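Local structure of putative trimethylamine methyltransferase (Rhizobium meliloti, 4YYC) at residues L59-E63 with Q345-R349; I73-D79 with M250-E254; V272-I276 with Q292-V297; V313-F318 with L350-T356; S337-Y341 with N379-A384. The protein belongs to the trimethylamine methyltransferase family and probably acts as a methyltransferase. All coordinates share one frame; numbering follows the deposited sequence. Where two conformers were deposited one is given.

Interaction 1 (L59-E63 with Q345-R349)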
# COMPACT_ATOMS: atom_id res chain seq x y z
N LEU A 59 24.12 0.56 0.22
CA LEU A 59 24.15 0.76 -1.22
C LEU A 59 25.55 0.46 -1.77
O LEU A 59 25.70 -0.24 -2.77
CB LEU A 59 23.78 2.18 -1.59
CG LEU A 59 22.32 2.50 -1.31
CD1 LEU A 59 22.09 3.99 -1.20
CD2 LEU A 59 21.47 1.88 -2.42
N GLN A 60 26.57 1.01 -1.11
CA GLN A 60 27.95 0.72 -1.49
C GLN A 60 28.29 -0.77 -1.43
O GLN A 60 29.03 -1.28 -2.25
CB GLN A 60 28.91 1.52 -0.60
CG GLN A 60 28.93 2.99 -0.98
CD GLN A 60 29.98 3.76 -0.20
OE1 GLN A 60 31.03 3.24 0.10
NE2 GLN A 60 29.69 4.99 0.13
N LEU A 61 27.73 -1.47 -0.46
CA LEU A 61 27.95 -2.89 -0.31
C LEU A 61 27.41 -3.68 -1.50
O LEU A 61 28.10 -4.52 -2.06
CB LEU A 61 27.32 -3.35 0.99
CG LEU A 61 27.35 -4.84 1.30
CD1 LEU A 61 28.78 -5.33 1.39
CD2 LEU A 61 26.64 -5.05 2.64
N ILE A 62 26.16 -3.38 -1.85
CA ILE A 62 25.53 -4.04 -3.00
C ILE A 62 26.28 -3.70 -4.28
O ILE A 62 26.54 -4.58 -5.10
CB ILE A 62 24.04 -3.68 -3.13
CG1 ILE A 62 23.26 -4.09 -1.87
CG2 ILE A 62 23.44 -4.36 -4.35
CD1 ILE A 62 23.35 -5.55 -1.51
N GLU A 63 26.66 -2.45 -4.47
CA GLU A 63 27.39 -2.02 -5.67
C GLU A 63 28.75 -2.74 -5.77
O GLU A 63 29.13 -3.25 -6.82
CB GLU A 63 27.53 -0.49 -5.69
CG GLU A 63 26.20 0.21 -5.94
CD GLU A 63 26.19 1.71 -5.69
OE1 GLU A 63 27.01 2.20 -4.88
OE2 GLU A 63 25.29 2.39 -6.21
N GLN A 345 16.74 2.72 -5.71
CA GLN A 345 17.86 3.46 -5.22
C GLN A 345 19.10 3.22 -6.07
O GLN A 345 19.80 4.18 -6.45
CB GLN A 345 18.19 3.13 -3.76
CG GLN A 345 17.10 3.50 -2.79
CD GLN A 345 17.45 3.19 -1.35
OE1 GLN A 345 16.94 2.23 -0.77
NE2 GLN A 345 18.36 3.96 -0.81
N LEU A 346 19.36 1.96 -6.37
CA LEU A 346 20.53 1.60 -7.21
C LEU A 346 20.43 2.15 -8.62
O LEU A 346 21.43 2.56 -9.22
CB LEU A 346 20.71 0.09 -7.25
CG LEU A 346 21.08 -0.50 -5.89
CD1 LEU A 346 20.86 -2.01 -5.97
CD2 LEU A 346 22.47 -0.13 -5.43
N ALA A 347 19.20 2.17 -9.16
CA ALA A 347 18.96 2.74 -10.49
C ALA A 347 19.21 4.24 -10.56
O ALA A 347 19.85 4.76 -11.51
CB ALA A 347 17.54 2.41 -10.94
N ARG A 348 18.79 4.96 -9.52
CA ARG A 348 19.01 6.43 -9.50
C ARG A 348 20.50 6.70 -9.44
O ARG A 348 21.00 7.62 -10.09
CB ARG A 348 18.27 7.09 -8.33
CG ARG A 348 16.75 7.23 -8.55
CD ARG A 348 16.10 8.03 -7.43
NE ARG A 348 16.00 7.30 -6.16
CZ ARG A 348 15.04 6.44 -5.84
NH1 ARG A 348 14.06 6.15 -6.67
NH2 ARG A 348 15.08 5.85 -4.65
N ARG A 349 21.23 5.89 -8.67
CA ARG A 349 22.67 6.08 -8.54
C ARG A 349 23.41 5.69 -9.80
O ARG A 349 24.41 6.37 -10.16
CB ARG A 349 23.22 5.30 -7.35
CG ARG A 349 22.75 5.83 -6.00
CD ARG A 349 22.88 4.79 -4.94
NE ARG A 349 24.24 4.41 -4.60
CZ ARG A 349 24.97 5.02 -3.66
NH1 ARG A 349 24.48 6.05 -2.95
NH2 ARG A 349 26.18 4.58 -3.40
O HOH W 1 24.22 1.82 -8.68
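Arg349 grips Glu63 side-on with two nitrogens, one to each carboxylate oxygen: NE reaches OE2 at 2.8 Å and NH2 reaches OE1 at 2.9 Å. Both bonds are nearly straight and lie in the guanidinium plane, and each oxygen is met on its syn side, although the two planar groups are turned 31° against each other. A bend at chi3 of Arg349 (67°) sets the end of the chain across the Glu63 side chain. Leu59 covers one face of the guanidinium, its CB 3.6 Å above the centre and its CD1 near NH1. Beside the salt bridge, the Leu59 and Leu346 side chains run past each other in opposite directions, CD2 of Leu59 3.8 Å from CD2 of Leu346, and Ile62 CG2 meets Leu346 CD1 at the same distance. A water donates to both Glu63 OE2 and Leu346 O, giving Glu63 OE2 a second partner besides Arg349 NE. Further out, Arg349 NH1 forms a salt bridge with Glu56, while Gln345 OE1 accepts the backbone N-H groups of Val53 and Leu54. The two helical segments cross at -77°, their axes 11.1 Å apart, and Ile62 and Glu63 also lean on helix 286-307.

Interaction 2 (I73-D79 with M250-E254)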
# COMPACT_ATOMS: atom_id res chain seq x y z
N ILE A 73 32.45 -14.06 -11.82
CA ILE A 73 31.46 -15.03 -12.32
C ILE A 73 31.12 -14.72 -13.76
O ILE A 73 31.14 -15.62 -14.60
CB ILE A 73 30.19 -15.06 -11.44
CG1 ILE A 73 30.58 -15.45 -10.01
CG2 ILE A 73 29.17 -16.02 -12.03
CD1 ILE A 73 29.46 -15.32 -9.01
N GLY A 74 30.83 -13.46 -14.05
CA GLY A 74 30.51 -13.04 -15.40
C GLY A 74 29.05 -13.25 -15.75
O GLY A 74 28.26 -13.74 -14.96
N ILE A 75 28.72 -12.85 -16.96
CA ILE A 75 27.36 -12.96 -17.49
C ILE A 75 27.44 -13.64 -18.84
O ILE A 75 28.29 -13.30 -19.66
CB ILE A 75 26.75 -11.56 -17.67
CG1 ILE A 75 26.76 -10.77 -16.35
CG2 ILE A 75 25.36 -11.65 -18.26
CD1 ILE A 75 25.83 -11.25 -15.27
N GLU A 76 26.60 -14.63 -19.07
CA GLU A 76 26.55 -15.29 -20.38
C GLU A 76 25.84 -14.42 -21.42
O GLU A 76 24.76 -13.90 -21.16
CB GLU A 76 25.80 -16.62 -20.28
CG GLU A 76 26.45 -17.62 -19.33
CD GLU A 76 27.31 -18.62 -20.06
OE1 GLU A 76 26.79 -19.33 -20.95
OE2 GLU A 76 28.53 -18.70 -19.77
N PHE A 77 26.44 -14.29 -22.61
CA PHE A 77 25.80 -13.70 -23.75
C PHE A 77 25.75 -14.84 -24.73
O PHE A 77 26.76 -15.17 -25.35
CB PHE A 77 26.59 -12.48 -24.25
CG PHE A 77 26.32 -11.23 -23.45
CD1 PHE A 77 26.79 -11.10 -22.14
CD2 PHE A 77 25.54 -10.21 -23.97
CE1 PHE A 77 26.46 -9.98 -21.39
CE2 PHE A 77 25.23 -9.08 -23.23
CZ PHE A 77 25.67 -8.97 -21.94
N ARG A 78 24.60 -15.49 -24.85
CA ARG A 78 24.53 -16.77 -25.58
C ARG A 78 24.07 -16.66 -27.02
O ARG A 78 23.19 -15.89 -27.32
CB ARG A 78 23.63 -17.73 -24.84
CG ARG A 78 24.20 -18.08 -23.50
CD ARG A 78 23.37 -19.13 -22.78
NE ARG A 78 24.05 -19.61 -21.57
CZ ARG A 78 23.47 -20.44 -20.70
NH1 ARG A 78 22.22 -20.85 -20.87
NH2 ARG A 78 24.14 -20.85 -19.62
N ASP A 79 24.69 -17.47 -27.87
CA ASP A 79 24.30 -17.64 -29.26
C ASP A 79 24.32 -16.33 -30.03
O ASP A 79 23.50 -16.15 -30.93
CB ASP A 79 22.93 -18.37 -29.33
CG ASP A 79 22.93 -19.70 -28.60
OD1 ASP A 79 23.75 -20.53 -28.95
OD2 ASP A 79 22.18 -19.88 -27.62
N MSE A 250 21.75 -14.46 -14.79
CA MSE A 250 23.03 -14.04 -15.38
C MSE A 250 23.21 -14.58 -16.80
O MSE A 250 24.32 -14.90 -17.21
CB MSE A 250 24.18 -14.43 -14.41
CG MSE A 250 24.03 -13.67 -13.06
SE MSE A 250 25.41 -14.31 -11.80
CE MSE A 250 24.53 -15.97 -11.18
N VAL A 251 22.13 -14.64 -17.57
CA VAL A 251 22.21 -15.03 -18.98
C VAL A 251 21.39 -14.04 -19.78
O VAL A 251 20.25 -13.75 -19.40
CB VAL A 251 21.62 -16.45 -19.21
CG1 VAL A 251 21.49 -16.78 -20.70
CG2 VAL A 251 22.48 -17.51 -18.52
N PHE A 252 21.95 -13.61 -20.92
CA PHE A 252 21.14 -12.99 -22.00
C PHE A 252 21.17 -13.93 -23.20
O PHE A 252 22.22 -14.35 -23.60
CB PHE A 252 21.69 -11.61 -22.39
CG PHE A 252 21.38 -10.55 -21.36
CD1 PHE A 252 20.17 -9.88 -21.36
CD2 PHE A 252 22.31 -10.25 -20.37
CE1 PHE A 252 19.87 -8.93 -20.40
CE2 PHE A 252 22.03 -9.29 -19.39
CZ PHE A 252 20.82 -8.64 -19.40
N ASP A 253 19.99 -14.21 -23.71
CA ASP A 253 19.83 -15.10 -24.84
C ASP A 253 19.70 -14.39 -26.17
O ASP A 253 19.42 -13.19 -26.27
CB ASP A 253 18.61 -15.99 -24.60
CG ASP A 253 18.91 -17.15 -23.66
OD1 ASP A 253 19.95 -17.83 -23.87
OD2 ASP A 253 18.08 -17.38 -22.75
N GLU A 254 19.92 -15.17 -27.21
CA GLU A 254 19.92 -14.70 -28.58
C GLU A 254 18.73 -13.82 -28.99
O GLU A 254 18.89 -12.79 -29.64
CB GLU A 254 19.97 -15.96 -29.47
CG GLU A 254 20.00 -15.74 -30.95
CD GLU A 254 20.19 -17.05 -31.70
OE1 GLU A 254 19.77 -18.12 -31.21
OE2 GLU A 254 20.78 -16.98 -32.79
O HOH W 2 20.21 -20.24 -22.65
O HOH W 3 20.37 -18.01 -26.65
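Glu76 and Phe77 pair in parallel with Val251 and Phe252, adding strand 251-252 as an outermost strand within this chain to a small mixed sheet in which strand 75-77 also pairs with strand 98-100. Three backbone bonds hold the register: Glu76 N to Met250 O (3.0 Å), Phe252 N to Glu76 O (2.8 Å) and Arg78 N to Phe252 O (2.9 Å). On one face, the Phe77 and Phe252 side chains lie side by side with ring planes at 33°, Phe252 CD2 sitting over the Phe77 ring 3.9 Å from CZ. Ile75 CD1 touches CB of Met250, a selenomethionine, at 3.7 Å. On the other face, Val251 CG2 lies 3.8 Å above the centre of the Arg78 guanidinium. Glu76 bends at chi2 (-97°), which brings OE1 to Arg78 NE at 2.8 Å through its anti lone pair; its OE2 pairs with Arg98. One water joins Arg78 NH1 to Asp253 OD1. A second donates to Asp253 OD1 and Asp79 OD2 and accepts from Glu254 N. Gly440 and Gly442 of the second subunit pack on Met250 and Val251. The guanidinium is thus held flat over a valine by its carboxylate partner, while the second water probably eases the repulsion between Asp79 and Asp253, whose OD2 and OD1 stand 4.8 Å apart.

Interaction 3 (V272-I276 with Q292-V297)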
# COMPACT_ATOMS: atom_id res chain seq x y z
N VAL A 272 15.75 -3.09 -19.81
CA VAL A 272 16.57 -4.27 -19.49
C VAL A 272 16.13 -4.84 -18.15
O VAL A 272 16.36 -4.22 -17.10
CB VAL A 272 18.09 -3.93 -19.49
CG1 VAL A 272 18.90 -5.16 -19.04
CG2 VAL A 272 18.51 -3.51 -20.87
N SER A 273 15.55 -6.02 -18.16
CA SER A 273 14.76 -6.49 -17.03
C SER A 273 15.11 -7.92 -16.63
O SER A 273 14.65 -8.89 -17.25
CB SER A 273 13.25 -6.41 -17.37
OG SER A 273 12.87 -5.07 -17.67
N PRO A 274 15.89 -8.09 -15.56
CA PRO A 274 15.95 -9.36 -14.88
C PRO A 274 14.53 -9.89 -14.64
O PRO A 274 13.62 -9.11 -14.35
CB PRO A 274 16.66 -9.01 -13.57
CG PRO A 274 17.57 -7.89 -13.98
CD PRO A 274 16.79 -7.08 -14.95
N PHE A 275 14.35 -11.19 -14.78
CA PHE A 275 13.07 -11.83 -14.53
C PHE A 275 13.26 -12.84 -13.42
O PHE A 275 13.78 -13.94 -13.66
CB PHE A 275 12.57 -12.51 -15.80
CG PHE A 275 11.18 -13.06 -15.67
CD1 PHE A 275 10.08 -12.24 -15.89
CD2 PHE A 275 10.97 -14.36 -15.27
CE1 PHE A 275 8.78 -12.72 -15.74
CE2 PHE A 275 9.67 -14.87 -15.12
CZ PHE A 275 8.59 -14.04 -15.36
N ILE A 276 12.88 -12.45 -12.21
CA ILE A 276 13.31 -13.15 -11.03
C ILE A 276 12.18 -13.53 -10.09
O ILE A 276 11.30 -12.72 -9.79
CB ILE A 276 14.35 -12.32 -10.30
CG1 ILE A 276 15.67 -12.46 -11.08
CG2 ILE A 276 14.56 -12.71 -8.85
CD1 ILE A 276 16.64 -11.42 -10.63
N GLN A 292 22.45 -9.59 -7.69
CA GLN A 292 22.31 -10.24 -9.00
C GLN A 292 21.61 -9.34 -10.01
O GLN A 292 22.01 -9.24 -11.17
CB GLN A 292 21.58 -11.56 -8.89
CG GLN A 292 21.77 -12.45 -10.11
CD GLN A 292 20.85 -13.64 -9.99
OE1 GLN A 292 21.08 -14.50 -9.17
NE2 GLN A 292 19.78 -13.69 -10.78
N ILE A 293 20.54 -8.69 -9.57
CA ILE A 293 19.85 -7.73 -10.41
C ILE A 293 20.78 -6.66 -10.96
O ILE A 293 20.79 -6.37 -12.16
CB ILE A 293 18.67 -7.07 -9.65
CG1 ILE A 293 17.53 -8.08 -9.52
CG2 ILE A 293 18.20 -5.83 -10.39
CD1 ILE A 293 16.50 -7.63 -8.49
N LEU A 294 21.58 -6.07 -10.08
CA LEU A 294 22.44 -4.98 -10.48
C LEU A 294 23.48 -5.48 -11.49
O LEU A 294 23.77 -4.79 -12.47
CB LEU A 294 23.09 -4.30 -9.26
CG LEU A 294 24.05 -3.15 -9.57
CD1 LEU A 294 23.36 -2.05 -10.37
CD2 LEU A 294 24.60 -2.61 -8.25
N ALA A 295 24.03 -6.68 -11.27
CA ALA A 295 25.00 -7.26 -12.23
C ALA A 295 24.37 -7.47 -13.60
O ALA A 295 24.93 -7.07 -14.61
CB ALA A 295 25.55 -8.58 -11.67
N GLU A 296 23.17 -8.05 -13.64
CA GLU A 296 22.47 -8.32 -14.91
C GLU A 296 22.16 -7.00 -15.63
O GLU A 296 22.40 -6.89 -16.82
CB GLU A 296 21.20 -9.12 -14.68
CG GLU A 296 21.47 -10.51 -14.18
CD GLU A 296 20.23 -11.34 -13.97
OE1 GLU A 296 19.09 -10.92 -14.33
OE2 GLU A 296 20.37 -12.46 -13.41
N VAL A 297 21.66 -6.00 -14.90
CA VAL A 297 21.36 -4.73 -15.53
C VAL A 297 22.59 -4.01 -16.01
O VAL A 297 22.60 -3.47 -17.13
CB VAL A 297 20.47 -3.82 -14.62
CG1 VAL A 297 20.41 -2.41 -15.21
CG2 VAL A 297 19.10 -4.44 -14.40
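Gln292 lays its NE2 near Ile276 CD1, 3.9 Å away, and with CG anti to the backbone N (chi1 -163°) its amide also leans along the helix to Glu296. There NE2 donates to OE2 at 3.0 Å, meeting it from above the carboxylate plane; the same nitrogen bonds Met281 O, and Gln292 OE1 makes a weak bond to Tyr445 OH of the second subunit. One residue on, Ile293 puts CG1 against Ile276 CD1 at 3.6 Å, the two side chains crossing at a slant, while its CG2 approaches Pro274 CG more loosely at 4.2 Å. Ile293 also packs on Phe315 and Thr317 of the next strand, as expected where strand 269-277, helix 286-307 and strand 313-322 form a beta-alpha-beta unit, consistent with the TIM-barrel fold of this family. Leu294 and Ala295 turn instead to helix 56-73. Glu296 comes next, its side chain extended and running past Pro274 in the opposite direction, OE1 3.2 Å from CB and 3.4 Å from CG of the proline. This carboxylate is buried but well provided for: OE1 bonds Ser248 OG and OE2 accepts the backbone N-H of Met250 as well as the Gln292 amide. Val297 completes the turn, its CG2 meeting Pro274 CD at 3.6 Å, the two side chains crossing at about a right angle, and lying 3.9 Å from Val272 O.

Interaction 4 (V313-F318 with L350-T356)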
# COMPACT_ATOMS: atom_id res chain seq x y z
N VAL A 313 17.96 3.55 -22.48
CA VAL A 313 17.92 2.26 -21.82
C VAL A 313 17.45 2.43 -20.36
O VAL A 313 17.85 3.37 -19.67
CB VAL A 313 19.29 1.51 -21.89
CG1 VAL A 313 20.42 2.27 -21.28
CG2 VAL A 313 19.20 0.11 -21.25
N LEU A 314 16.59 1.52 -19.91
CA LEU A 314 16.07 1.54 -18.55
C LEU A 314 16.63 0.39 -17.72
O LEU A 314 16.86 -0.72 -18.24
CB LEU A 314 14.53 1.43 -18.53
CG LEU A 314 13.74 2.61 -19.07
CD1 LEU A 314 13.75 2.66 -20.58
CD2 LEU A 314 12.34 2.58 -18.50
N PHE A 315 16.79 0.64 -16.42
CA PHE A 315 17.04 -0.37 -15.41
C PHE A 315 15.66 -0.95 -15.04
O PHE A 315 14.85 -0.27 -14.39
CB PHE A 315 17.69 0.35 -14.21
CG PHE A 315 18.15 -0.51 -13.05
CD1 PHE A 315 17.34 -1.44 -12.46
CD2 PHE A 315 19.39 -0.30 -12.49
CE1 PHE A 315 17.77 -2.16 -11.38
CE2 PHE A 315 19.82 -0.98 -11.37
CZ PHE A 315 19.02 -1.93 -10.82
N GLY A 316 15.42 -2.19 -15.45
CA GLY A 316 14.15 -2.88 -15.15
C GLY A 316 14.35 -3.92 -14.09
O GLY A 316 15.48 -4.30 -13.79
N THR A 317 13.28 -4.34 -13.46
CA THR A 317 13.31 -5.44 -12.54
C THR A 317 11.87 -6.04 -12.58
O THR A 317 10.92 -5.32 -12.32
CB THR A 317 13.65 -4.95 -11.11
OG1 THR A 317 15.05 -4.60 -11.03
CG2 THR A 317 13.39 -5.99 -10.07
N PHE A 318 11.76 -7.35 -12.80
CA PHE A 318 10.57 -8.09 -12.42
C PHE A 318 11.03 -8.97 -11.27
O PHE A 318 11.93 -9.81 -11.47
CB PHE A 318 10.01 -8.94 -13.53
CG PHE A 318 8.87 -9.78 -13.09
CD1 PHE A 318 7.60 -9.28 -13.12
CD2 PHE A 318 9.09 -11.06 -12.58
CE1 PHE A 318 6.53 -10.04 -12.66
CE2 PHE A 318 8.02 -11.83 -12.14
CZ PHE A 318 6.75 -11.30 -12.17
N LEU A 350 22.90 4.72 -10.54
CA LEU A 350 23.45 4.35 -11.84
C LEU A 350 23.13 5.39 -12.91
O LEU A 350 23.93 5.57 -13.84
CB LEU A 350 22.97 2.95 -12.23
CG LEU A 350 23.54 2.39 -13.53
CD1 LEU A 350 25.06 2.41 -13.60
CD2 LEU A 350 23.03 0.98 -13.68
N GLY A 351 22.05 6.13 -12.78
CA GLY A 351 21.62 7.14 -13.72
C GLY A 351 20.70 6.69 -14.84
O GLY A 351 20.72 7.28 -15.90
N LEU A 352 19.96 5.60 -14.62
CA LEU A 352 19.01 5.11 -15.61
C LEU A 352 17.60 5.21 -15.10
O LEU A 352 17.33 4.94 -13.91
CB LEU A 352 19.28 3.63 -15.96
CG LEU A 352 20.68 3.31 -16.50
CD1 LEU A 352 20.79 1.82 -16.78
CD2 LEU A 352 21.03 4.15 -17.69
N PRO A 353 16.65 5.56 -15.99
CA PRO A 353 15.25 5.43 -15.58
C PRO A 353 14.90 3.99 -15.15
O PRO A 353 15.49 3.05 -15.64
CB PRO A 353 14.46 5.83 -16.83
CG PRO A 353 15.43 6.53 -17.69
CD PRO A 353 16.78 5.93 -17.41
N PHE A 354 13.97 3.86 -14.21
CA PHE A 354 13.73 2.63 -13.48
C PHE A 354 12.32 2.10 -13.79
O PHE A 354 11.35 2.86 -13.81
CB PHE A 354 13.88 2.93 -11.97
CG PHE A 354 13.63 1.77 -11.10
CD1 PHE A 354 14.40 0.64 -11.21
CD2 PHE A 354 12.63 1.81 -10.17
CE1 PHE A 354 14.16 -0.47 -10.40
CE2 PHE A 354 12.37 0.72 -9.36
CZ PHE A 354 13.16 -0.42 -9.46
N ARG A 355 12.23 0.78 -13.99
CA ARG A 355 10.97 0.06 -14.17
C ARG A 355 10.92 -1.07 -13.17
O ARG A 355 11.88 -1.80 -12.98
CB ARG A 355 10.88 -0.54 -15.59
CG ARG A 355 9.75 -1.55 -15.83
CD ARG A 355 10.22 -2.98 -15.67
NE ARG A 355 9.13 -3.90 -15.40
CZ ARG A 355 9.10 -5.17 -15.76
NH1 ARG A 355 10.01 -5.72 -16.55
NH2 ARG A 355 8.09 -5.92 -15.36
N THR A 356 9.79 -1.20 -12.49
CA THR A 356 9.50 -2.32 -11.58
C THR A 356 8.01 -2.26 -11.24
O THR A 356 7.29 -1.39 -11.68
CB THR A 356 10.33 -2.32 -10.25
OG1 THR A 356 10.29 -3.64 -9.66
CG2 THR A 356 9.79 -1.34 -9.24
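Phe315, the residue most buried here, is clasped by the 350-356 segment through backbone and ring alike. Its N donates to Pro353 O at 2.8 Å and its O accepts from Arg355 N at 2.9 Å, the pattern of a parallel strand pair. With CG anti to the backbone N (chi1 -175°), its ring lies on the same face of the sheet as Phe354, which turns an edge toward the Phe315 face in an offset edge-to-face pair, centroids 5.8 Å apart and planes at 66°. Leu350 CD2 meets the edge of the Phe315 ring, 4.0 Å from Phe315 CD2. Leu352 CB packs on Phe315 CB. Arg355 leaves on the opposite face and bends at chi2 (-96°), bringing one guanidinium face over Thr317 O, 3.8 Å away and off-centre, with NH2 near the edge of the Phe318 ring. NH2 bonds an oxygen of an unidentified ligand, probably picked up from the crystallisation liquor, and NH1 bonds Ser273 weakly. Replacing Arg355 with a leucine would probably leave the ligand oxygen without its donor and Thr317 O without the charged group over it. Gly316 lacks a side chain where one would press on the Arg355 chain. Thr317 donates its N-H weakly to Arg355 O (2.9 Å), while its OG1 turns back to Gly316 O at 2.8 Å. Gly351 ends helix 334-350 in a Schellman motif. The short, weakly bonded strand 354-355 flanks strand 313-322, whose other parallel neighbour is strand 269-277, with helices 286-307 and 334-350 packed against Phe315.

Interaction 5 (S337-Y341 with N379-A384)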
# COMPACT_ATOMS: atom_id res chain seq x y z
N SER A 337 8.94 -6.23 -2.26
CA SER A 337 8.84 -4.79 -2.08
C SER A 337 10.19 -4.22 -1.66
O SER A 337 10.61 -3.17 -2.15
CB SER A 337 7.75 -4.39 -1.07
OG SER A 337 6.47 -4.51 -1.70
N LEU A 338 10.85 -4.88 -0.74
CA LEU A 338 12.17 -4.41 -0.30
C LEU A 338 13.18 -4.45 -1.43
O LEU A 338 13.96 -3.50 -1.61
CB LEU A 338 12.70 -5.25 0.87
CG LEU A 338 11.88 -5.07 2.16
CD1 LEU A 338 12.29 -6.13 3.19
CD2 LEU A 338 11.94 -3.69 2.76
N VAL A 339 13.18 -5.53 -2.18
CA VAL A 339 14.03 -5.61 -3.39
C VAL A 339 13.76 -4.40 -4.31
O VAL A 339 14.67 -3.72 -4.75
CB VAL A 339 13.78 -6.90 -4.19
CG1 VAL A 339 14.39 -6.87 -5.61
CG2 VAL A 339 14.29 -8.12 -3.42
N SER A 340 12.49 -4.14 -4.60
CA SER A 340 12.19 -3.09 -5.55
C SER A 340 12.48 -1.69 -5.04
O SER A 340 12.95 -0.82 -5.80
CB SER A 340 10.78 -3.19 -6.07
OG SER A 340 10.66 -4.35 -6.87
N TYR A 341 12.24 -1.44 -3.75
CA TYR A 341 12.63 -0.14 -3.19
C TYR A 341 14.14 0.05 -3.32
O TYR A 341 14.61 1.12 -3.67
CB TYR A 341 12.26 -0.02 -1.71
CG TYR A 341 10.83 0.34 -1.36
CD1 TYR A 341 10.23 1.51 -1.86
CD2 TYR A 341 10.06 -0.47 -0.53
CE1 TYR A 341 8.95 1.87 -1.49
CE2 TYR A 341 8.76 -0.12 -0.21
CZ TYR A 341 8.22 1.04 -0.68
OH TYR A 341 6.93 1.41 -0.38
N ASN A 379 1.57 0.45 -4.31
CA ASN A 379 2.00 1.50 -3.38
C ASN A 379 3.53 1.60 -3.34
O ASN A 379 4.07 2.68 -3.35
CB ASN A 379 1.34 1.32 -1.99
CG ASN A 379 -0.13 1.76 -1.97
OD1 ASN A 379 -0.48 2.92 -2.28
ND2 ASN A 379 -1.00 0.84 -1.58
N MSE A 380 4.22 0.48 -3.32
CA MSE A 380 5.70 0.48 -3.40
C MSE A 380 6.13 1.10 -4.70
O MSE A 380 7.05 1.90 -4.76
CB MSE A 380 6.25 -0.94 -3.22
CG MSE A 380 7.72 -1.12 -3.51
SE MSE A 380 8.18 -1.18 -5.40
CE MSE A 380 7.34 -2.90 -5.79
N THR A 381 5.39 0.81 -5.78
CA THR A 381 5.82 1.26 -7.11
C THR A 381 5.87 2.77 -7.13
O THR A 381 6.82 3.39 -7.61
CB THR A 381 4.85 0.73 -8.18
OG1 THR A 381 4.85 -0.71 -8.17
CG2 THR A 381 5.20 1.20 -9.55
N LEU A 382 4.84 3.40 -6.56
CA LEU A 382 4.80 4.86 -6.55
C LEU A 382 5.84 5.41 -5.58
O LEU A 382 6.58 6.37 -5.91
CB LEU A 382 3.43 5.36 -6.13
CG LEU A 382 3.30 6.90 -6.09
CD1 LEU A 382 3.33 7.44 -7.48
CD2 LEU A 382 2.05 7.33 -5.35
N LEU A 383 5.90 4.87 -4.38
CA LEU A 383 6.75 5.46 -3.35
C LEU A 383 8.23 5.25 -3.64
O LEU A 383 9.06 6.08 -3.23
CB LEU A 383 6.39 4.90 -1.97
CG LEU A 383 4.98 5.25 -1.51
CD1 LEU A 383 4.78 4.68 -0.14
CD2 LEU A 383 4.75 6.72 -1.48
N ALA A 384 8.56 4.21 -4.40
CA ALA A 384 9.95 3.99 -4.86
C ALA A 384 10.35 4.97 -5.94
O ALA A 384 11.55 5.04 -6.27
CB ALA A 384 10.10 2.56 -5.38
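Tyr341 and Met380, a selenomethionine, form the tight part of this contact, sliding past each other in opposite directions. Met380 CG sits almost centrally over one ring face, 3.6 Å from the centroid and 11° off the normal, a CH-pi contact. SE stands farther above the same face at 4.9 Å, a Met-aromatic contact at a distance. With CG anti to its own N (chi1 170°) and a bend at chi2, the chain turns its end to Ser340, whose CB lies 3.4 Å from SE and, tighter than usual, 3.5 Å from CE. Ala384 CB touches Tyr341 CD1 at 3.7 Å, and Leu383 CB meets the ring edge. With Tyr341 cut back to an alanine, Met380 CG is likely to lose the ring face it rests on, and a gap would probably open beside it. Looser is the side of Ser337, whose OG comes only to 3.9 Å from Met380 CB; no hydrogen bond joins the segments. Leu383 of the second subunit packs against both Tyr341 and Leu383 here. The helices run nearly parallel, crossing at -16° with segment axes 9.8 Å apart, as expected of successive outer helices in a TIM-barrel-like fold, with strand 354-355 between them in sequence.

How the interactions relate
From the N terminus, interaction 1 closes the longest loop, tying helix 56-73 to helix 334-350. Interactions 2 and 3 both fall within that loop, one after the other: the first joins strand 75-77 to strand 251-252, the second closes the short connection from strand 269-277 to helix 286-307. They touch through Glu296 and Met250. Interaction 4 opens inside the loop of interaction 1 and ends beyond it, so the two cross; interaction 5 crosses both. Interactions 3 and 4 share the main sheet through Val272 and Gly316. Ser340 and Thr356 link interactions 4 and 5, and Arg348 bonds Ala384 O between interactions 1 and 5.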